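Local atomic coordinates of superoxide dismutase (Acidilobus saccharovorans, PDB entry 4FFK), a protein that catalyses the dismutation of superoxide to dioxygen and hydrogen peroxide, using a bound iron ion. Residues I186-R189 against A193-V196; K129-A134 against D197-L202. All coordinates share one frame; numbering follows the deposited sequence.

Interaction 1: I186-R189 against A193-V196; sequences IDYR and AKYV
One face of the Tyr188 ring is covered by the CB of Tyr195 in a CH-pi contact, Tyr195 CB lying 3.8 Å from the Tyr188 ring centroid and offset toward the rim, while CD of Lys194 lies in the ring plane at its edge. The Tyr195 ring in turn receives Tyr188 CE1 at its own edge. These contacts pair two short consecutive helices, 185-188 and 192-199, in the C-terminal domain of an iron superoxide dismutase, joined by a tight turn in which Arg189 has positive phi (50°). The two rings meet obliquely, their planes at 57°, and their hydroxyls part company: Tyr188 OH bonds to the carbonyl of Ile34, whereas Tyr195 OH reaches the carbonyl of the iron ligand Asp178 and the hydroxyl of Tyr95. Tyr195 is thus a second-shell residue, bonded to the backbone of an iron ligand, while its CB packs on Tyr188. Lys194 uses only its aliphatic part here. Fully extended, with CG anti to the backbone N (chi1 172°), its chain runs past one side of the phenol, Lys194 CG approaching Tyr188 CD2 to 3.7 Å and Lys194 CE approaching Tyr188 CE2 to 3.8 Å.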
loop_
_atom_site.group_PDB
_atom_site.type_symbol
_atom_site.label_atom_id
_atom_site.label_comp_id
_atom_site.label_asym_id
_atom_site.label_seq_id
_atom_site.Cartn_x
_atom_site.Cartn_y
_atom_site.Cartn_z
ATOM N N ILE A 186 2.296 -2.451 -25.403
ATOM C CA ILE A 186 2.810 -2.826 -26.729
ATOM C C ILE A 186 1.913 -2.198 -27.785
ATOM O O ILE A 186 2.394 -1.768 -28.843
ATOM C CB ILE A 186 2.793 -4.323 -26.916
ATOM C CG1 ILE A 186 3.829 -4.993 -25.982
ATOM C CG2 ILE A 186 3.089 -4.707 -28.465
ATOM C CD1 ILE A 186 3.457 -6.455 -25.761
ATOM N N ASP A 187 0.617 -2.159 -27.483
ATOM C CA ASP A 187 -0.417 -1.795 -28.454
ATOM C C ASP A 187 -0.800 -0.311 -28.388
ATOM O O ASP A 187 -1.280 0.277 -29.408
ATOM C CB ASP A 187 -1.621 -2.685 -28.280
ATOM C CG ASP A 187 -1.262 -4.147 -28.410
ATOM O OD1 ASP A 187 -1.802 -4.984 -27.703
ATOM O OD2 ASP A 187 -0.401 -4.428 -29.251
ATOM N N TYR A 188 -0.616 0.290 -27.214
ATOM C CA TYR A 188 -1.135 1.639 -26.940
ATOM C C TYR A 188 -0.134 2.538 -26.313
ATOM O O TYR A 188 -0.408 3.712 -26.048
ATOM C CB TYR A 188 -2.353 1.568 -25.997
ATOM C CG TYR A 188 -3.454 0.820 -26.595
ATOM C CD1 TYR A 188 -3.576 -0.537 -26.391
ATOM C CD2 TYR A 188 -4.384 1.455 -27.461
ATOM C CE1 TYR A 188 -4.606 -1.279 -26.972
ATOM C CE2 TYR A 188 -5.388 0.754 -28.026
ATOM C CZ TYR A 188 -5.516 -0.594 -27.810
ATOM O OH TYR A 188 -6.509 -1.287 -28.442
ATOM N N ARG A 189 1.046 1.996 -26.047
ATOM C CA ARG A 189 2.028 2.720 -25.300
ATOM C C ARG A 189 1.367 3.271 -24.007
ATOM O O ARG A 189 0.623 2.534 -23.349
ATOM C CB ARG A 189 2.670 3.825 -26.148
ATOM C CG ARG A 189 3.438 3.191 -27.304
ATOM C CD ARG A 189 4.716 2.548 -26.733
ATOM N NE ARG A 189 5.642 2.120 -27.787
ATOM C CZ ARG A 189 5.576 0.933 -28.360
ATOM N NH1 ARG A 189 4.634 0.054 -27.989
ATOM N NH2 ARG A 189 6.441 0.621 -29.332
ATOM N N ALA A 193 -6.057 5.036 -21.638
ATOM C CA ALA A 193 -7.456 5.411 -21.844
ATOM C C ALA A 193 -7.982 4.776 -23.145
ATOM O O ALA A 193 -9.134 4.293 -23.201
ATOM C CB ALA A 193 -7.619 6.883 -21.833
ATOM N N LYS A 194 -7.154 4.788 -24.194
ATOM C CA LYS A 194 -7.586 4.357 -25.491
ATOM C C LYS A 194 -7.661 2.841 -25.431
ATOM O O LYS A 194 -8.561 2.227 -25.954
ATOM C CB LYS A 194 -6.579 4.801 -26.559
ATOM C CG LYS A 194 -6.901 4.193 -27.906
ATOM C CD LYS A 194 -5.894 4.707 -28.925
ATOM C CE LYS A 194 -5.974 3.851 -30.180
ATOM N NZ LYS A 194 -5.194 4.492 -31.334
ATOM N N TYR A 195 -6.741 2.226 -24.675
ATOM C CA TYR A 195 -6.920 0.807 -24.383
ATOM C C TYR A 195 -8.210 0.418 -23.665
ATOM O O TYR A 195 -8.944 -0.495 -24.104
ATOM C CB TYR A 195 -5.681 0.326 -23.626
ATOM C CG TYR A 195 -5.870 -0.901 -22.808
ATOM C CD1 TYR A 195 -5.945 -2.169 -23.391
ATOM C CD2 TYR A 195 -5.934 -0.794 -21.412
ATOM C CE1 TYR A 195 -6.072 -3.291 -22.621
ATOM C CE2 TYR A 195 -6.111 -1.923 -20.640
ATOM C CZ TYR A 195 -6.169 -3.140 -21.210
ATOM O OH TYR A 195 -6.306 -4.231 -20.397
ATOM N N VAL A 196 -8.506 1.094 -22.563
ATOM C CA VAL A 196 -9.697 0.745 -21.800
ATOM C C VAL A 196 -10.954 0.949 -22.698
ATOM O O VAL A 196 -11.850 0.118 -22.740
ATOM C CB VAL A 196 -9.757 1.643 -20.577
ATOM C CG1 VAL A 196 -11.096 1.464 -19.901
ATOM C CG2 VAL A 196 -8.549 1.221 -19.628
#

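Interaction 2: K129-A134 against D197-L202; sequences KLFGDA and DSWWDL
Three aromatic side chains, Phe131, Trp199 and Trp200, form the cluster that joins these segments. Phe131 CE1 lies 3.7 Å from Trp199 CH2; the planes are only 24° apart, but the rings meet at their rims and neither lies over the other. Against Trp200 the phenyl is turned steeply, at 77°, and Phe131 CD1 touches Trp200 CZ2 at 3.6 Å. Within 197-202, Trp199 CZ3 stands over the centre of the Trp200 ring. A chi1 of -169° swings the phenyl away from its own backbone N to reach both indoles; replacing Phe131 by an alanine is likely to leave the rims of Trp199 and Trp200 without their shared partner and the indoles freer to shift. Backbone packing follows: Gly132 N lies near the Trp200 plane at the indole edge, 3.9 Å from Trp200 CZ2. Among charged groups, Lys129 NZ donates to the syn lone pair of Asp133 OD2 at 2.8 Å within helix 124-136, while Asp197 makes a salt bridge across to Lys136 of that helix. Lys128 adds a cation-pi contact to Trp200. The cluster fastens helices 124-136 and 192-199 together over the antiparallel sheet: Phe131 rests on Ile157, Ala144, Leu146 and Val177 from all three strands, and Trp199 on Leu175 and Val177 of strand 172-178.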
loop_
_atom_site.group_PDB
_atom_site.type_symbol
_atom_site.label_atom_id
_atom_site.label_comp_id
_atom_site.label_asym_id
_atom_site.label_seq_id
_atom_site.Cartn_x
_atom_site.Cartn_y
_atom_site.Cartn_z
ATOM N N LYS A 129 -19.027 4.539 -18.373
ATOM C CA LYS A 129 -18.278 5.716 -18.041
ATOM C C LYS A 129 -17.589 5.632 -16.701
ATOM O O LYS A 129 -16.449 6.034 -16.561
ATOM C CB LYS A 129 -19.206 6.893 -18.010
ATOM C CG LYS A 129 -18.653 8.170 -17.412
ATOM C CD LYS A 129 -17.639 8.770 -18.288
ATOM C CE LYS A 129 -17.139 10.061 -17.650
ATOM N NZ LYS A 129 -15.669 10.207 -17.944
ATOM N N LEU A 130 -18.296 5.154 -15.697
ATOM C CA LEU A 130 -17.689 5.164 -14.373
ATOM C C LEU A 130 -16.650 4.047 -14.347
ATOM O O LEU A 130 -15.587 4.235 -13.812
ATOM C CB LEU A 130 -18.727 4.889 -13.314
ATOM C CG LEU A 130 -18.335 4.845 -11.831
ATOM C CD1 LEU A 130 -17.692 6.154 -11.378
ATOM C CD2 LEU A 130 -19.595 4.496 -10.983
ATOM N N PHE A 131 -16.987 2.904 -14.906
ATOM C CA PHE A 131 -16.038 1.793 -14.911
ATOM C C PHE A 131 -14.766 2.137 -15.690
ATOM O O PHE A 131 -13.634 1.890 -15.219
ATOM C CB PHE A 131 -16.657 0.569 -15.489
ATOM C CG PHE A 131 -15.821 -0.668 -15.275
ATOM C CD1 PHE A 131 -14.981 -1.135 -16.249
ATOM C CD2 PHE A 131 -15.818 -1.304 -14.025
ATOM C CE1 PHE A 131 -14.199 -2.315 -16.012
ATOM C CE2 PHE A 131 -15.015 -2.457 -13.816
ATOM C CZ PHE A 131 -14.254 -2.941 -14.819
ATOM N N GLY A 132 -14.940 2.708 -16.884
ATOM C CA GLY A 132 -13.814 3.234 -17.644
ATOM C C GLY A 132 -12.979 4.206 -16.875
ATOM O O GLY A 132 -11.730 4.160 -16.902
ATOM N N ASP A 133 -13.622 5.130 -16.164
ATOM C CA ASP A 133 -12.869 6.065 -15.394
ATOM C C ASP A 133 -12.149 5.381 -14.229
ATOM O O ASP A 133 -11.019 5.767 -13.902
ATOM C CB ASP A 133 -13.739 7.159 -14.833
ATOM C CG ASP A 133 -14.176 8.174 -15.889
ATOM O OD1 ASP A 133 -13.694 8.100 -17.046
ATOM O OD2 ASP A 133 -14.973 9.070 -15.511
ATOM N N ALA A 134 -12.762 4.350 -13.658
ATOM C CA ALA A 134 -12.149 3.631 -12.513
ATOM C C ALA A 134 -10.874 2.968 -13.048
ATOM O O ALA A 134 -9.828 3.017 -12.383
ATOM C CB ALA A 134 -13.117 2.551 -11.934
ATOM N N ASP A 197 -10.943 2.055 -23.418
ATOM C CA ASP A 197 -12.065 2.387 -24.341
ATOM C C ASP A 197 -12.301 1.274 -25.333
ATOM O O ASP A 197 -13.452 0.876 -25.546
ATOM C CB ASP A 197 -11.760 3.694 -25.084
ATOM C CG ASP A 197 -11.946 4.903 -24.227
ATOM O OD1 ASP A 197 -12.472 4.787 -23.096
ATOM O OD2 ASP A 197 -11.587 6.011 -24.688
ATOM N N SER A 198 -11.236 0.718 -25.916
ATOM C CA SER A 198 -11.388 -0.350 -26.903
ATOM C C SER A 198 -11.675 -1.692 -26.269
ATOM O O SER A 198 -12.326 -2.549 -26.844
ATOM C CB SER A 198 -10.141 -0.500 -27.794
ATOM O OG SER A 198 -9.533 0.733 -28.086
ATOM N N TRP A 199 -11.165 -1.876 -25.051
ATOM C CA TRP A 199 -11.345 -3.137 -24.374
ATOM C C TRP A 199 -12.816 -3.488 -24.235
ATOM O O TRP A 199 -13.181 -4.648 -24.303
ATOM C CB TRP A 199 -10.614 -3.062 -23.009
ATOM C CG TRP A 199 -11.008 -4.158 -22.049
ATOM C CD1 TRP A 199 -10.469 -5.431 -21.954
ATOM C CD2 TRP A 199 -11.974 -4.054 -21.021
ATOM N NE1 TRP A 199 -11.103 -6.114 -20.946
ATOM C CE2 TRP A 199 -12.013 -5.291 -20.350
ATOM C CE3 TRP A 199 -12.842 -3.035 -20.606
ATOM C CZ2 TRP A 199 -12.897 -5.553 -19.256
ATOM C CZ3 TRP A 199 -13.728 -3.300 -19.552
ATOM C CH2 TRP A 199 -13.731 -4.559 -18.873
ATOM N N TRP A 200 -13.672 -2.477 -24.132
ATOM C CA TRP A 200 -15.134 -2.688 -24.150
ATOM C C TRP A 200 -15.616 -3.602 -25.244
ATOM O O TRP A 200 -16.551 -4.390 -25.029
ATOM C CB TRP A 200 -15.897 -1.359 -24.185
ATOM C CG TRP A 200 -15.725 -0.594 -22.890
ATOM C CD1 TRP A 200 -14.827 0.361 -22.649
ATOM C CD2 TRP A 200 -16.398 -0.835 -21.650
ATOM N NE1 TRP A 200 -14.926 0.808 -21.356
ATOM C CE2 TRP A 200 -15.860 0.055 -20.708
ATOM C CE3 TRP A 200 -17.350 -1.762 -21.233
ATOM C CZ2 TRP A 200 -16.292 0.091 -19.390
ATOM C CZ3 TRP A 200 -17.805 -1.708 -19.924
ATOM C CH2 TRP A 200 -17.272 -0.797 -19.030
ATOM N N ASP A 201 -14.955 -3.532 -26.394
ATOM C CA ASP A 201 -15.369 -4.332 -27.569
ATOM C C ASP A 201 -14.966 -5.784 -27.503
ATOM O O ASP A 201 -15.313 -6.574 -28.394
ATOM C CB ASP A 201 -14.810 -3.717 -28.844
ATOM C CG ASP A 201 -15.330 -2.313 -29.060
ATOM O OD1 ASP A 201 -16.456 -2.061 -28.618
ATOM O OD2 ASP A 201 -14.617 -1.466 -29.621
ATOM N N LEU A 202 -14.182 -6.134 -26.479
ATOM C CA LEU A 202 -13.754 -7.505 -26.309
ATOM C C LEU A 202 -14.532 -8.221 -25.244
ATOM O O LEU A 202 -14.398 -9.435 -25.080
ATOM C CB LEU A 202 -12.282 -7.516 -25.931
ATOM C CG LEU A 202 -11.304 -7.066 -27.009
ATOM C CD1 LEU A 202 -9.930 -7.325 -26.542
ATOM C CD2 LEU A 202 -11.587 -7.908 -28.286
#

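Both interactions draw on helix 192-199 and illustrate how one short helix can serve two partners. Residues 193-196 face the short helix 185-188 in interaction 1, and 197-202, which begins on the same helix, meets helix 124-136 in interaction 2. Along the chain, interaction 1 is nested within the loop that interaction 2 closes, a loop that also carries the three sheet strands and the iron ligands Asp178 and His182. The centres lie 12 Å apart, and the two touch directly: Val196 CG1 packs on Gly132 CA at 4.0 Å. Local and long-range contacts thus meet within the C-terminal domain, linking the surroundings of the iron site to a helix lying on the sheet.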